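PDB 3CTK: rRNA N-glycosidase from Bougainvillea spectabilis, which belongs to the plant ribosome-inactivating proteins, a family that disables ribosomes. Local coordinates for residues P91-A94 against T95-F99. Numbering follows the deposited sequence.
Sequences PTVA and TSKLF
Thr92 O has three polar neighbours one turn further on, and Ser96 supplies two of them. Ser96 N donates to it at 2.9 Å, nearly in line with the C=O bond. From Ser96 CB, packed 3.3 Å from Thr92 O, the side chain turns back beside its own backbone N (chi1 -65°). That brings Ser96 OG to 3.0 Å from Thr92 O and 3.6 Å from Thr92 CG2, which lies alongside it. Thr95 OG1 lies 3.2 Å from Thr92 O; both hydroxyl protons have another acceptor within reach, leaving Ser96 N the settled donor. A water next to Thr95 OG1 reaches weakly to Pro91 O at the N-cap. The next two carbonyls continue the i to i+4 pattern: Lys97 N binds Val93 O from above the carbonyl plane, and Leu98 N closes the last turn on Ala94 O. On the outer side the Lys97 and Val93 side chains cross, Lys97 CD 3.9 Å from Val93 CG2; on the buried side Leu98 CD1 lies 4.1 Å from Ala94 CB. Helix 92-97 forms the helical part of the beta-alpha-beta crossover from strand 81-88 to strand 105-108. Ala94 and Leu98 face Phe47 of strand 47-53, and Arg105 ties down the carbonyls of Thr95, Leu98 and Phe99.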
loop_
_atom_site.group_PDB
_atom_site.type_symbol
_atom_site.label_atom_id
_atom_site.label_comp_id
_atom_site.label_asym_id
_atom_site.label_seq_id
_atom_site.Cartn_x
_atom_site.Cartn_y
_atom_site.Cartn_z
ATOM N N PRO A 91 -1.100 -12.028 9.757
ATOM C CA PRO A 91 -2.040 -12.473 10.792
ATOM C C PRO A 91 -2.618 -13.852 10.485
ATOM O O PRO A 91 -2.854 -14.188 9.325
ATOM C CB PRO A 91 -3.116 -11.390 10.772
ATOM C CG PRO A 91 -2.355 -10.166 10.356
ATOM C CD PRO A 91 -1.470 -10.694 9.247
ATOM N N THR A 92 -2.852 -14.648 11.523
ATOM C CA THR A 92 -3.414 -15.978 11.324
ATOM C C THR A 92 -4.767 -15.864 10.623
ATOM O O THR A 92 -5.125 -16.715 9.809
ATOM C CB THR A 92 -3.603 -16.715 12.665
ATOM O OG1 THR A 92 -2.331 -16.858 13.310
ATOM C CG2 THR A 92 -4.202 -18.096 12.437
ATOM N N VAL A 93 -5.509 -14.801 10.921
ATOM C CA VAL A 93 -6.814 -14.609 10.301
ATOM C C VAL A 93 -6.687 -14.475 8.782
ATOM O O VAL A 93 -7.623 -14.788 8.045
ATOM C CB VAL A 93 -7.536 -13.357 10.874
ATOM C CG1 VAL A 93 -6.710 -12.106 10.620
ATOM C CG2 VAL A 93 -8.917 -13.223 10.251
ATOM N N ALA A 94 -5.529 -14.013 8.317
ATOM C CA ALA A 94 -5.297 -13.848 6.883
ATOM C C ALA A 94 -5.214 -15.199 6.170
ATOM O O ALA A 94 -5.917 -15.445 5.190
ATOM C CB ALA A 94 -4.011 -13.057 6.645
ATOM N N THR A 95 -4.353 -16.077 6.663
ATOM C CA THR A 95 -4.201 -17.381 6.039
ATOM C C THR A 95 -5.402 -18.283 6.307
ATOM O O THR A 95 -5.671 -19.208 5.544
ATOM C CB THR A 95 -2.906 -18.077 6.514
ATOM O OG1 THR A 95 -2.797 -17.973 7.940
ATOM C CG2 THR A 95 -1.685 -17.429 5.866
ATOM N N SER A 96 -6.141 -18.003 7.377
ATOM C CA SER A 96 -7.308 -18.814 7.712
ATOM C C SER A 96 -8.588 -18.413 6.988
ATOM O O SER A 96 -9.378 -19.276 6.614
ATOM C CB SER A 96 -7.576 -18.776 9.222
ATOM O OG SER A 96 -6.521 -19.376 9.952
ATOM N N LYS A 97 -8.793 -17.117 6.774
ATOM C CA LYS A 97 -10.028 -16.662 6.141
ATOM C C LYS A 97 -9.995 -16.120 4.716
ATOM O O LYS A 97 -11.036 -16.071 4.056
ATOM C CB LYS A 97 -10.712 -15.641 7.051
ATOM C CG LYS A 97 -11.362 -16.277 8.270
ATOM C CD LYS A 97 -12.037 -15.245 9.149
ATOM C CE LYS A 97 -12.966 -15.918 10.146
ATOM N NZ LYS A 97 -12.291 -17.029 10.871
ATOM N N LEU A 98 -8.832 -15.702 4.234
ATOM C CA LEU A 98 -8.756 -15.179 2.872
ATOM C C LEU A 98 -8.790 -16.275 1.819
ATOM O O LEU A 98 -8.314 -17.388 2.052
ATOM C CB LEU A 98 -7.484 -14.344 2.677
ATOM C CG LEU A 98 -7.514 -12.932 3.267
ATOM C CD1 LEU A 98 -6.130 -12.309 3.183
ATOM C CD2 LEU A 98 -8.545 -12.090 2.515
ATOM N N PHE A 99 -9.365 -15.947 0.664
ATOM C CA PHE A 99 -9.443 -16.869 -0.469
ATOM C C PHE A 99 -9.912 -18.256 -0.037
ATOM O O PHE A 99 -9.234 -19.258 -0.261
ATOM C CB PHE A 99 -8.070 -16.948 -1.126
ATOM C CG PHE A 99 -7.414 -15.602 -1.312
ATOM C CD1 PHE A 99 -6.091 -15.399 -0.930
ATOM C CD2 PHE A 99 -8.122 -14.539 -1.866
ATOM C CE1 PHE A 99 -5.479 -14.151 -1.098
ATOM C CE2 PHE A 99 -7.519 -13.288 -2.038
ATOM C CZ PHE A 99 -6.195 -13.099 -1.651
HETATM O O HOH W 1 -0.474 -16.638 9.346
#